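Local coordinates for protein superoxide dismutase (Clostridium difficile, PDB 3TJT) that probably protects the cell by dismutating superoxide radicals to hydrogen peroxide and oxygen at an iron ion bound in the active site, at residues A[109-114]-A[142-147]; A[134-139]-A[162-167]; A[44-49]-A[69-74]. All blocks are in the same frame, centred on the assembly; numbering follows the deposited sequence.

Interaction 1. Residues A[109-114]-A[142-147]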
ATOM      1  N   ARG A 109     -26.510 -18.813   6.208  1.00 27.48           N
ATOM      2  CA  ARG A 109     -25.986 -20.066   6.752  1.00 26.17           C
ATOM      3  C   ARG A 109     -24.614 -19.870   7.398  1.00 31.87           C
ATOM      4  O   ARG A 109     -24.367 -20.324   8.516  1.00 29.61           O
ATOM      5  CB  ARG A 109     -25.889 -21.115   5.645  1.00 28.50           C
ATOM      6  CG  ARG A 109     -25.460 -22.505   6.118  1.00 32.05           C
ATOM      7  CD  ARG A 109     -25.148 -23.395   4.927  1.00 32.51           C
ATOM      8  NE  ARG A 109     -23.978 -22.906   4.199  1.00 34.05           N
ATOM      9  CZ  ARG A 109     -23.785 -23.068   2.895  1.00 35.31           C
ATOM     10  NH1 ARG A 109     -24.689 -23.713   2.168  1.00 36.17           N
ATOM     11  NH2 ARG A 109     -22.689 -22.585   2.318  1.00 29.43           N
ATOM     12  N   ASP A 110     -23.725 -19.178   6.696  1.00 28.75           N
ATOM     13  CA  ASP A 110     -22.326 -19.124   7.113  1.00 26.29           C
ATOM     14  C   ASP A 110     -21.965 -17.952   8.020  1.00 26.12           C
ATOM     15  O   ASP A 110     -20.959 -18.007   8.727  1.00 29.60           O
ATOM     16  CB  ASP A 110     -21.418 -19.175   5.885  1.00 28.28           C
ATOM     17  CG  ASP A 110     -21.575 -20.466   5.114  1.00 30.16           C
ATOM     18  OD1 ASP A 110     -22.057 -21.452   5.721  1.00 29.93           O
ATOM     19  OD2 ASP A 110     -21.233 -20.508   3.915  1.00 27.41           O
ATOM     20  N   PHE A 111     -22.779 -16.899   8.012  1.00 25.76           N
ATOM     21  CA  PHE A 111     -22.510 -15.736   8.855  1.00 28.64           C
ATOM     22  C   PHE A 111     -23.625 -15.447   9.857  1.00 29.67           C
ATOM     23  O   PHE A 111     -23.474 -14.591  10.730  1.00 30.04           O
ATOM     24  CB  PHE A 111     -22.236 -14.492   7.999  1.00 26.55           C
ATOM     25  CG  PHE A 111     -21.056 -14.640   7.081  1.00 25.15           C
ATOM     26  CD1 PHE A 111     -19.771 -14.383   7.536  1.00 25.56           C
ATOM     27  CD2 PHE A 111     -21.229 -15.050   5.770  1.00 24.42           C
ATOM     28  CE1 PHE A 111     -18.680 -14.528   6.698  1.00 23.74           C
ATOM     29  CE2 PHE A 111     -20.141 -15.198   4.921  1.00 23.78           C
ATOM     30  CZ  PHE A 111     -18.866 -14.935   5.386  1.00 23.74           C
ATOM     31  N   GLY A 112     -24.742 -16.159   9.733  1.00 30.00           N
ATOM     32  CA  GLY A 112     -25.871 -15.949  10.625  1.00 30.32           C
ATOM     33  C   GLY A 112     -26.911 -15.004  10.046  1.00 34.91           C
ATOM     34  O   GLY A 112     -28.118 -15.263  10.114  1.00 29.88           O
ATOM     35  N   SER A 113     -26.445 -13.897   9.477  1.00 30.10           N
ATOM     36  CA  SER A 113     -27.335 -12.935   8.835  1.00 29.99           C
ATOM     37  C   SER A 113     -26.529 -12.049   7.903  1.00 30.33           C
ATOM     38  O   SER A 113     -25.296 -12.031   7.969  1.00 25.40           O
ATOM     39  CB  SER A 113     -28.029 -12.061   9.879  1.00 31.98           C
ATOM     40  OG  SER A 113     -27.107 -11.164  10.471  1.00 32.66           O
ATOM     41  N   PHE A 114     -27.218 -11.305   7.044  1.00 26.96           N
ATOM     42  CA  PHE A 114     -26.521 -10.394   6.143  1.00 27.72           C
ATOM     43  C   PHE A 114     -25.802  -9.310   6.941  1.00 27.08           C
ATOM     44  O   PHE A 114     -24.681  -8.919   6.605  1.00 25.46           O
ATOM     45  CB  PHE A 114     -27.481  -9.753   5.137  1.00 25.25           C
ATOM     46  CG  PHE A 114     -26.802  -8.823   4.170  1.00 27.24           C
ATOM     47  CD1 PHE A 114     -26.145  -9.319   3.061  1.00 25.27           C
ATOM     48  CD2 PHE A 114     -26.801  -7.453   4.387  1.00 29.72           C
ATOM     49  CE1 PHE A 114     -25.508  -8.466   2.173  1.00 24.19           C
ATOM     50  CE2 PHE A 114     -26.159  -6.591   3.504  1.00 27.45           C
ATOM     51  CZ  PHE A 114     -25.516  -7.102   2.393  1.00 26.52           C
ATOM     52  N   GLY A 142     -18.720 -24.564  -1.620  1.00 33.24           N
ATOM     53  CA  GLY A 142     -19.654 -23.463  -1.453  1.00 29.07           C
ATOM     54  C   GLY A 142     -19.709 -22.833  -0.072  1.00 27.79           C
ATOM     55  O   GLY A 142     -20.571 -21.994   0.197  1.00 27.28           O
ATOM     56  N   LYS A 143     -18.798 -23.230   0.809  1.00 26.62           N
ATOM     57  CA  LYS A 143     -18.724 -22.645   2.142  1.00 27.97           C
ATOM     58  C   LYS A 143     -18.118 -21.243   2.037  1.00 22.46           C
ATOM     59  O   LYS A 143     -17.075 -21.077   1.416  1.00 24.70           O
ATOM     60  CB  LYS A 143     -17.852 -23.523   3.048  1.00 30.74           C
ATOM     61  CG  LYS A 143     -17.739 -23.040   4.479  1.00 32.89           C
ATOM     62  CD  LYS A 143     -19.063 -23.184   5.208  1.00 43.83           C
ATOM     63  CE  LYS A 143     -18.940 -22.816   6.679  1.00 45.69           C
ATOM     64  NZ  LYS A 143     -20.273 -22.803   7.354  1.00 44.40           N
ATOM     65  N   LEU A 144     -18.765 -20.249   2.644  1.00 23.83           N
ATOM     66  CA  LEU A 144     -18.289 -18.862   2.552  1.00 24.30           C
ATOM     67  C   LEU A 144     -17.438 -18.436   3.745  1.00 21.97           C
ATOM     68  O   LEU A 144     -17.673 -18.864   4.872  1.00 22.21           O
ATOM     69  CB  LEU A 144     -19.471 -17.895   2.416  1.00 22.74           C
ATOM     70  CG  LEU A 144     -20.377 -18.061   1.196  1.00 22.09           C
ATOM     71  CD1 LEU A 144     -21.596 -17.122   1.296  1.00 24.83           C
ATOM     72  CD2 LEU A 144     -19.606 -17.827  -0.096  1.00 23.14           C
ATOM     73  N   SER A 145     -16.462 -17.569   3.486  1.00 21.44           N
ATOM     74  CA  SER A 145     -15.671 -16.957   4.538  1.00 22.82           C
ATOM     75  C   SER A 145     -15.172 -15.603   4.045  1.00 19.22           C
ATOM     76  O   SER A 145     -15.247 -15.305   2.859  1.00 20.30           O
ATOM     77  CB  SER A 145     -14.475 -17.844   4.909  1.00 22.22           C
ATOM     78  OG  SER A 145     -13.620 -18.043   3.795  1.00 22.72           O
ATOM     79  N   ILE A 146     -14.679 -14.785   4.964  1.00 20.92           N
ATOM     80  CA  ILE A 146     -14.059 -13.516   4.594  1.00 20.31           C
ATOM     81  C   ILE A 146     -12.550 -13.596   4.836  1.00 20.26           C
ATOM     82  O   ILE A 146     -12.114 -14.102   5.870  1.00 20.87           O
ATOM     83  CB  ILE A 146     -14.668 -12.357   5.391  1.00 19.14           C
ATOM     84  CG1 ILE A 146     -16.115 -12.134   4.934  1.00 21.50           C
ATOM     85  CG2 ILE A 146     -13.843 -11.084   5.199  1.00 21.15           C
ATOM     86  CD1 ILE A 146     -16.936 -11.307   5.885  1.00 21.69           C
ATOM     87  N   MET A 147     -11.761 -13.140   3.868  1.00 16.97           N
ATOM     88  CA  MET A 147     -10.306 -13.123   4.023  1.00 20.02           C
ATOM     89  C   MET A 147      -9.745 -11.886   3.341  1.00 22.26           C
ATOM     90  O   MET A 147     -10.419 -11.252   2.531  1.00 20.42           O
ATOM     91  CB  MET A 147      -9.674 -14.356   3.373  1.00 19.56           C
ATOM     92  CG  MET A 147      -9.679 -14.270   1.834  1.00 27.22           C
ATOM     93  SD  MET A 147      -8.753 -15.567   1.024  1.00 49.20           S
ATOM     94  CE  MET A 147      -7.070 -15.127   1.458  1.00 27.55           C
TER
HETATM   95  O   HOH W   1     -19.109 -20.348   8.838  1.00 37.42           O

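Interaction 2. Residues A[134-139]-A[162-167]. With FE (Fe (III) ion), chain B.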
ATOM      1  N   ALA A 134     -10.076  -6.899   0.488  1.00 17.23           N
ATOM      2  CA  ALA A 134     -10.904  -7.749   1.343  1.00 16.79           C
ATOM      3  C   ALA A 134     -11.835  -8.555   0.449  1.00 18.08           C
ATOM      4  O   ALA A 134     -12.367  -8.025  -0.523  1.00 17.53           O
ATOM      5  CB  ALA A 134     -11.714  -6.919   2.328  1.00 17.20           C
ATOM      6  N   TRP A 135     -12.035  -9.828   0.782  1.00 18.07           N
ATOM      7  CA  TRP A 135     -12.776 -10.735  -0.095  1.00 17.12           C
ATOM      8  C   TRP A 135     -13.847 -11.528   0.648  1.00 19.66           C
ATOM      9  O   TRP A 135     -13.649 -11.936   1.795  1.00 19.13           O
ATOM     10  CB  TRP A 135     -11.825 -11.766  -0.733  1.00 16.71           C
ATOM     11  CG  TRP A 135     -10.630 -11.212  -1.468  1.00 16.42           C
ATOM     12  CD1 TRP A 135      -9.364 -11.042  -0.970  1.00 15.96           C
ATOM     13  CD2 TRP A 135     -10.593 -10.773  -2.824  1.00 16.34           C
ATOM     14  NE1 TRP A 135      -8.538 -10.530  -1.945  1.00 15.21           N
ATOM     15  CE2 TRP A 135      -9.270 -10.347  -3.091  1.00 16.12           C
ATOM     16  CE3 TRP A 135     -11.550 -10.699  -3.848  1.00 17.08           C
ATOM     17  CZ2 TRP A 135      -8.885  -9.849  -4.326  1.00 16.14           C
ATOM     18  CZ3 TRP A 135     -11.162 -10.208  -5.082  1.00 15.47           C
ATOM     19  CH2 TRP A 135      -9.838  -9.783  -5.312  1.00 17.51           C
ATOM     20  N   LEU A 136     -14.978 -11.752  -0.021  1.00 16.87           N
ATOM     21  CA  LEU A 136     -15.877 -12.844   0.353  1.00 17.03           C
ATOM     22  C   LEU A 136     -15.519 -13.976  -0.592  1.00 16.56           C
ATOM     23  O   LEU A 136     -15.560 -13.812  -1.817  1.00 17.97           O
ATOM     24  CB  LEU A 136     -17.346 -12.443   0.171  1.00 18.33           C
ATOM     25  CG  LEU A 136     -18.382 -13.565   0.326  1.00 17.91           C
ATOM     26  CD1 LEU A 136     -18.402 -14.065   1.762  1.00 19.75           C
ATOM     27  CD2 LEU A 136     -19.763 -13.084  -0.103  1.00 18.63           C
ATOM     28  N   VAL A 137     -15.136 -15.124  -0.037  1.00 18.57           N
ATOM     29  CA  VAL A 137     -14.678 -16.225  -0.868  1.00 17.11           C
ATOM     30  C   VAL A 137     -15.448 -17.505  -0.553  1.00 16.92           C
ATOM     31  O   VAL A 137     -16.049 -17.627   0.508  1.00 20.72           O
ATOM     32  CB  VAL A 137     -13.171 -16.502  -0.686  1.00 19.39           C
ATOM     33  CG1 VAL A 137     -12.334 -15.289  -1.117  1.00 18.56           C
ATOM     34  CG2 VAL A 137     -12.870 -16.899   0.754  1.00 20.59           C
ATOM     35  N   ALA A 138     -15.422 -18.441  -1.495  1.00 19.40           N
ATOM     36  CA  ALA A 138     -16.056 -19.741  -1.292  1.00 22.51           C
ATOM     37  C   ALA A 138     -15.063 -20.863  -1.561  1.00 22.22           C
ATOM     38  O   ALA A 138     -14.243 -20.780  -2.484  1.00 22.76           O
ATOM     39  CB  ALA A 138     -17.256 -19.892  -2.203  1.00 22.14           C
ATOM     40  N   THR A 139     -15.136 -21.913  -0.753  1.00 25.10           N
ATOM     41  CA  THR A 139     -14.429 -23.142  -1.076  1.00 28.50           C
ATOM     42  C   THR A 139     -15.142 -23.835  -2.234  1.00 31.31           C
ATOM     43  O   THR A 139     -16.226 -23.426  -2.646  1.00 29.35           O
ATOM     44  CB  THR A 139     -14.391 -24.093   0.127  1.00 30.79           C
ATOM     45  OG1 THR A 139     -15.732 -24.424   0.504  1.00 31.86           O
ATOM     46  CG2 THR A 139     -13.692 -23.438   1.300  1.00 33.39           C
ATOM     47  N   PRO A 162     -13.319 -16.031  -5.434  1.00 19.88           N
ATOM     48  CA  PRO A 162     -13.828 -14.723  -5.005  1.00 17.49           C
ATOM     49  C   PRO A 162     -15.285 -14.545  -5.414  1.00 16.07           C
ATOM     50  O   PRO A 162     -15.640 -14.819  -6.560  1.00 19.88           O
ATOM     51  CB  PRO A 162     -12.956 -13.720  -5.776  1.00 19.32           C
ATOM     52  CG  PRO A 162     -11.836 -14.499  -6.351  1.00 30.50           C
ATOM     53  CD  PRO A 162     -12.298 -15.918  -6.485  1.00 23.90           C
ATOM     54  N   ILE A 163     -16.103 -14.075  -4.479  1.00 17.88           N
ATOM     55  CA  ILE A 163     -17.522 -13.837  -4.712  1.00 18.50           C
ATOM     56  C   ILE A 163     -17.776 -12.327  -4.814  1.00 18.14           C
ATOM     57  O   ILE A 163     -18.329 -11.851  -5.801  1.00 17.67           O
ATOM     58  CB  ILE A 163     -18.370 -14.454  -3.593  1.00 18.15           C
ATOM     59  CG1 ILE A 163     -18.060 -15.956  -3.471  1.00 20.82           C
ATOM     60  CG2 ILE A 163     -19.872 -14.227  -3.853  1.00 18.67           C
ATOM     61  CD1 ILE A 163     -18.221 -16.724  -4.778  1.00 20.33           C
ATOM     62  N   ILE A 164     -17.379 -11.581  -3.784  1.00 19.03           N
ATOM     63  CA  ILE A 164     -17.180 -10.134  -3.943  1.00 16.54           C
ATOM     64  C   ILE A 164     -15.795  -9.763  -3.398  1.00 17.66           C
ATOM     65  O   ILE A 164     -15.178 -10.536  -2.663  1.00 16.94           O
ATOM     66  CB  ILE A 164     -18.275  -9.274  -3.246  1.00 19.43           C
ATOM     67  CG1 ILE A 164     -18.095  -9.255  -1.725  1.00 19.31           C
ATOM     68  CG2 ILE A 164     -19.691  -9.727  -3.668  1.00 17.63           C
ATOM     69  CD1 ILE A 164     -19.039  -8.289  -0.994  1.00 20.40           C
ATOM     70  N   GLY A 165     -15.299  -8.591  -3.760  1.00 16.55           N
ATOM     71  CA  GLY A 165     -14.002  -8.158  -3.265  1.00 16.77           C
ATOM     72  C   GLY A 165     -13.902  -6.650  -3.333  1.00 18.40           C
ATOM     73  O   GLY A 165     -14.477  -6.047  -4.236  1.00 17.12           O
ATOM     74  N   LEU A 166     -13.175  -6.057  -2.385  1.00 17.61           N
ATOM     75  CA  LEU A 166     -13.033  -4.602  -2.282  1.00 16.38           C
ATOM     76  C   LEU A 166     -11.562  -4.209  -2.266  1.00 17.84           C
ATOM     77  O   LEU A 166     -10.780  -4.686  -1.434  1.00 18.64           O
ATOM     78  CB  LEU A 166     -13.717  -4.090  -1.009  1.00 14.45           C
ATOM     79  CG  LEU A 166     -13.563  -2.594  -0.680  1.00 14.89           C
ATOM     80  CD1 LEU A 166     -14.078  -1.716  -1.823  1.00 16.63           C
ATOM     81  CD2 LEU A 166     -14.267  -2.272   0.640  1.00 15.74           C
ATOM     82  N   ASP A 167     -11.203  -3.334  -3.194  1.00 14.36           N
ATOM     83  CA  ASP A 167      -9.859  -2.772  -3.305  1.00 16.76           C
ATOM     84  C   ASP A 167      -9.666  -1.729  -2.209  1.00 17.28           C
ATOM     85  O   ASP A 167     -10.382  -0.731  -2.171  1.00 16.16           O
ATOM     86  CB  ASP A 167      -9.727  -2.130  -4.692  1.00 15.47           C
ATOM     87  CG  ASP A 167      -8.318  -1.686  -5.023  1.00 16.33           C
ATOM     88  OD1 ASP A 167      -7.426  -1.737  -4.144  1.00 16.21           O
ATOM     89  OD2 ASP A 167      -8.086  -1.287  -6.189  1.00 16.74           O
TER
HETATM   90 FE    FE B   1      -6.750  -0.740  -7.448  1.00 25.18          FE
HETATM   91  O   HOH W   2      -5.435  -2.124  -6.292  1.00 16.43           O

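Interaction 3. Residues A[44-49]-A[69-74]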
ATOM      1  N   ALA A  44       4.314  -7.453 -21.195  1.00 24.40           N
ATOM      2  CA  ALA A  44       5.747  -7.252 -21.407  1.00 25.12           C
ATOM      3  C   ALA A  44       6.568  -8.428 -20.879  1.00 24.96           C
ATOM      4  O   ALA A  44       7.497  -8.898 -21.541  1.00 26.02           O
ATOM      5  CB  ALA A  44       6.203  -5.945 -20.748  1.00 26.83           C
ATOM      6  N   ALA A  45       6.216  -8.897 -19.686  1.00 22.68           N
ATOM      7  CA  ALA A  45       6.926  -9.999 -19.035  1.00 24.74           C
ATOM      8  C   ALA A  45       6.778 -11.322 -19.780  1.00 24.26           C
ATOM      9  O   ALA A  45       7.653 -12.184 -19.709  1.00 27.78           O
ATOM     10  CB  ALA A  45       6.447 -10.157 -17.598  1.00 22.98           C
ATOM     11  N   LEU A  46       5.671 -11.486 -20.493  1.00 23.05           N
ATOM     12  CA  LEU A  46       5.414 -12.752 -21.179  1.00 22.85           C
ATOM     13  C   LEU A  46       5.973 -12.811 -22.606  1.00 23.18           C
ATOM     14  O   LEU A  46       5.899 -13.854 -23.262  1.00 25.53           O
ATOM     15  CB  LEU A  46       3.917 -13.076 -21.178  1.00 22.57           C
ATOM     16  CG  LEU A  46       3.245 -13.183 -19.800  1.00 24.65           C
ATOM     17  CD1 LEU A  46       1.781 -13.577 -19.953  1.00 22.59           C
ATOM     18  CD2 LEU A  46       3.973 -14.169 -18.886  1.00 25.07           C
ATOM     19  N   GLU A  47       6.541 -11.706 -23.083  1.00 23.79           N
ATOM     20  CA  GLU A  47       7.124 -11.683 -24.419  1.00 25.49           C
ATOM     21  C   GLU A  47       8.192 -12.765 -24.567  1.00 27.99           C
ATOM     22  O   GLU A  47       8.373 -13.331 -25.639  1.00 29.18           O
ATOM     23  CB  GLU A  47       7.711 -10.302 -24.735  1.00 26.51           C
ATOM     24  CG  GLU A  47       6.652  -9.228 -24.917  1.00 28.55           C
ATOM     25  CD  GLU A  47       7.243  -7.839 -25.110  1.00 38.28           C
ATOM     26  OE1 GLU A  47       8.462  -7.729 -25.368  1.00 40.36           O
ATOM     27  OE2 GLU A  47       6.482  -6.854 -25.000  1.00 38.13           O
ATOM     28  N   LYS A  48       8.876 -13.052 -23.467  1.00 25.68           N
ATOM     29  CA  LYS A  48       9.942 -14.052 -23.427  1.00 30.87           C
ATOM     30  C   LYS A  48       9.390 -15.478 -23.492  1.00 29.33           C
ATOM     31  O   LYS A  48      10.085 -16.413 -23.902  1.00 28.42           O
ATOM     32  CB  LYS A  48      10.735 -13.865 -22.132  1.00 29.89           C
ATOM     33  CG  LYS A  48      11.910 -14.805 -21.954  1.00 34.27           C
ATOM     34  CD  LYS A  48      12.666 -14.476 -20.676  1.00 34.02           C
ATOM     35  CE  LYS A  48      13.884 -15.364 -20.519  1.00 35.48           C
ATOM     36  NZ  LYS A  48      14.657 -14.998 -19.307  1.00 35.13           N
ATOM     37  N   TYR A  49       8.136 -15.637 -23.076  1.00 25.39           N
ATOM     38  CA  TYR A  49       7.489 -16.948 -23.028  1.00 26.71           C
ATOM     39  C   TYR A  49       6.093 -16.864 -23.638  1.00 24.45           C
ATOM     40  O   TYR A  49       5.091 -16.983 -22.926  1.00 24.71           O
ATOM     41  CB  TYR A  49       7.348 -17.411 -21.577  1.00 23.90           C
ATOM     42  CG  TYR A  49       8.630 -17.536 -20.775  1.00 24.37           C
ATOM     43  CD1 TYR A  49       9.492 -18.612 -20.966  1.00 27.53           C
ATOM     44  CD2 TYR A  49       8.952 -16.608 -19.789  1.00 24.08           C
ATOM     45  CE1 TYR A  49      10.649 -18.745 -20.215  1.00 24.75           C
ATOM     46  CE2 TYR A  49      10.112 -16.734 -19.031  1.00 25.80           C
ATOM     47  CZ  TYR A  49      10.954 -17.805 -19.255  1.00 27.15           C
ATOM     48  OH  TYR A  49      12.103 -17.945 -18.510  1.00 27.13           O
ATOM     49  N   LYS A  69      11.204 -19.338 -13.143  1.00 25.91           N
ATOM     50  CA  LYS A  69      11.620 -18.579 -11.967  1.00 28.48           C
ATOM     51  C   LYS A  69      11.753 -17.083 -12.225  1.00 22.42           C
ATOM     52  O   LYS A  69      11.460 -16.274 -11.344  1.00 26.73           O
ATOM     53  CB  LYS A  69      12.952 -19.117 -11.427  1.00 27.82           C
ATOM     54  CG  LYS A  69      12.879 -20.550 -10.905  1.00 36.88           C
ATOM     55  CD  LYS A  69      11.945 -20.636  -9.709  1.00 42.33           C
ATOM     56  CE  LYS A  69      11.725 -22.074  -9.260  1.00 49.54           C
ATOM     57  NZ  LYS A  69      10.537 -22.179  -8.360  1.00 49.37           N
ATOM     58  N   ASP A  70      12.190 -16.714 -13.423  1.00 24.88           N
ATOM     59  CA  ASP A  70      12.544 -15.320 -13.681  1.00 25.03           C
ATOM     60  C   ASP A  70      11.333 -14.391 -13.826  1.00 29.48           C
ATOM     61  O   ASP A  70      11.473 -13.173 -13.738  1.00 26.64           O
ATOM     62  CB  ASP A  70      13.462 -15.197 -14.905  1.00 27.06           C
ATOM     63  CG  ASP A  70      12.787 -15.630 -16.193  1.00 32.86           C
ATOM     64  OD1 ASP A  70      12.202 -16.735 -16.228  1.00 31.60           O
ATOM     65  OD2 ASP A  70      12.862 -14.876 -17.184  1.00 35.88           O
ATOM     66  N   ILE A  71      10.148 -14.957 -14.028  1.00 23.19           N
ATOM     67  CA  ILE A  71       8.950 -14.130 -14.156  1.00 23.81           C
ATOM     68  C   ILE A  71       7.900 -14.377 -13.071  1.00 22.67           C
ATOM     69  O   ILE A  71       6.850 -13.740 -13.076  1.00 23.12           O
ATOM     70  CB  ILE A  71       8.270 -14.313 -15.526  1.00 23.79           C
ATOM     71  CG1 ILE A  71       7.815 -15.770 -15.703  1.00 23.02           C
ATOM     72  CG2 ILE A  71       9.193 -13.862 -16.640  1.00 27.11           C
ATOM     73  CD1 ILE A  71       6.861 -15.998 -16.894  1.00 20.55           C
ATOM     74  N   ALA A  72       8.171 -15.288 -12.145  1.00 21.32           N
ATOM     75  CA  ALA A  72       7.159 -15.677 -11.170  1.00 22.96           C
ATOM     76  C   ALA A  72       6.606 -14.487 -10.386  1.00 24.20           C
ATOM     77  O   ALA A  72       5.392 -14.342 -10.223  1.00 20.77           O
ATOM     78  CB  ALA A  72       7.705 -16.732 -10.219  1.00 26.69           C
ATOM     79  N   THR A  73       7.497 -13.638  -9.892  1.00 20.72           N
ATOM     80  CA  THR A  73       7.064 -12.505  -9.081  1.00 22.83           C
ATOM     81  C   THR A  73       6.335 -11.457  -9.915  1.00 17.85           C
ATOM     82  O   THR A  73       5.298 -10.938  -9.501  1.00 21.55           O
ATOM     83  CB  THR A  73       8.255 -11.865  -8.336  1.00 25.91           C
ATOM     84  OG1 THR A  73       8.740 -12.793  -7.362  1.00 26.23           O
ATOM     85  CG2 THR A  73       7.828 -10.591  -7.626  1.00 26.03           C
ATOM     86  N   THR A  74       6.856 -11.153 -11.094  1.00 19.63           N
ATOM     87  CA  THR A  74       6.223 -10.136 -11.922  1.00 19.95           C
ATOM     88  C   THR A  74       4.845 -10.612 -12.373  1.00 22.83           C
ATOM     89  O   THR A  74       3.917  -9.816 -12.479  1.00 18.79           O
ATOM     90  CB  THR A  74       7.090  -9.721 -13.136  1.00 27.91           C
ATOM     91  OG1 THR A  74       6.425  -8.682 -13.866  1.00 34.13           O
ATOM     92  CG2 THR A  74       7.322 -10.891 -14.053  1.00 30.13           C
TER

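Interaction 1. Residues A[109-114]-A[142-147]
Asp110, in the last turn of helix 101-111, meets Leu144, where edge strand 144-150 begins, and their CA atoms come within 6.1 Å in the C-terminal domain of this iron/manganese superoxide dismutase. Asp110 carries the polar half of the contact. With CG anti to the carbonyl carbon (chi1 -62°), its carboxylate is directed at the strand, where OD2 takes the backbone N-H of Leu144 in a nearly straight bond (2.8 Å from OD2 to N, 167° at the hydrogen). Arg109, its neighbour in the helix, bends at chi3 and grips the same carboxylate side-on in a salt bridge, NE on OD1 and NH2 on OD2. Lys143 NZ forms a second salt bridge to Asp110 OD1 (2.8 Å) from the face opposite to Arg109 NE, and Leu144 N likewise approaches OD2 from the face opposite to Arg109 NH2. The NH2 group also makes a weak bond to Gly142 O, which Tyr201 OH binds as well. A water links Asp110 O, 3.0 Å away, to Lys143 NZ. Beside this network the far rim of the Phe111 ring meets three successive strand residues: CE2 touches Leu144 CB at 3.7 Å, CZ comes within 3.9 Å of Ser145 CA, and CE1 meets Ile146 CD1 at 3.8 Å. Phe117 of the following helix meets the Phe111 ring edge-to-face, and Leu144 packs back against Leu103, Ala106 and Ile107 of helix 101-111. Four donors thus share one carboxylate from both of its faces, which fixes its rotation; two cations beside it would be expected to keep Asp110 ionised, and their shared anion probably offsets the proximity of Arg109 to Lys143.

Interaction 2. Residues A[134-139]-A[162-167]
Strands 134-138 and 165-167 run antiparallel, their axes 4.7 Å apart at closest approach, and a classic beta bulge interrupts the pairing where Ile163 and Ile164 both face Leu136. Ala134 and Leu166 form a hydrogen-bonded pair, joined by Leu166 N to Ala134 O (2.8 Å) and its reciprocal bond. Leu136 N binds Ile164 O, while Leu136 O takes Ile163 N at 2.7 Å and, weakly, Ile164 N. On one face of the sheet the Trp135 ring lies beside Pro162, CE3 to CB 3.8 Å, and CE3 also comes within 3.6 Å of Gly165 CA, packing the indole close against the glycine backbone. The indole NE1 is hydrogen-bonded to Thr149 OG1 of the neighbouring strand. The bulge lets Ile163 reach Leu136 with its own side chain, CG2 to CD2 3.9 Å, and Ala138 with CD1. On the other face Leu136 CB meets Ile164 CG1 at 3.8 Å, and Leu166 continues the row toward Tyr184, Ile185 and Trp188 of helix 181-188. Asp167, CG anti to its backbone nitrogen (chi1 -171°), sends OD2 to the iron at 1.9 Å; His30, His85, His171 and a water complete the site. This ligand directly follows Leu166, the last paired residue, so the strand pairing and the hydrogen bond from Trp169 N to Asp167 OD1 probably help position OD2.

Interaction 3. Residues A[44-49]-A[69-74]
Ala45 and Ile71 bring together the two long helices of the alpha-hairpin domain, 24-46 and 72-90, at the end of the hairpin where the chain leaves the first and enters the second. Their CA atoms are 6.7 Å apart. The close-packed part centres on Ile71, a buried side chain whose CG1 sits between the backbone N and the carbonyl carbon (chi1 62°), which turns CD1 into the angle between Leu46 and Tyr49. There CD1 touches Tyr49 CD2 at 3.6 Å and Leu46 CD2 at 4.0 Å, the leucine crossing at about a right angle, while Ile71 CG2 lies at the edge of the tyrosine ring, in its plane. Within helix 72-90, Thr74 CG2 meets Ala45 CB at 3.7 Å. Phe6 and Leu52, from loops of the same chain, back Leu46 and Ile71 respectively, and Pro68 adjoins Tyr49.

The other side is more open and polar. A type I turn from Leu46 to Tyr49, closed by Tyr49 N to Leu46 O, brings Lys48 and Tyr49 to face Asp70, and both meet its carboxylate. Lys48, fully extended, lays its CG over one face of the Tyr49 ring, offset toward the rim, and forms a salt bridge from NZ to Asp70 OD2 (2.8 Å) from above the carboxylate plane. Tyrosine and lysine therefore take one oxygen each, and Asp70 is probably kept anionic by the pair. The ring and carboxylate planes stand 68° apart, and the Tyr49 OH donates to the syn side of Asp70 OD1 at 2.6 Å.

Interactions 1 and 2 belong to one sheet: strand 132-138 lies between 144-150 and 161-167, so the strand that interaction 1 ties to helix 101-111 is hydrogen-bonded to the first strand of interaction 2. Interaction 2 is the buried core contact, built on backbone bonds and apolar side chains, and it alone reaches the metal. Interaction 1, some 11 Å away between centres, works at the sheet's margin through a charged network beside an apolar patch. Interaction 3 stands apart in the alpha-hairpin domain, its centre about 37 Å from that of interaction 1, and similarly pairs a partly buried apolar part with a carboxylate bound by lysine.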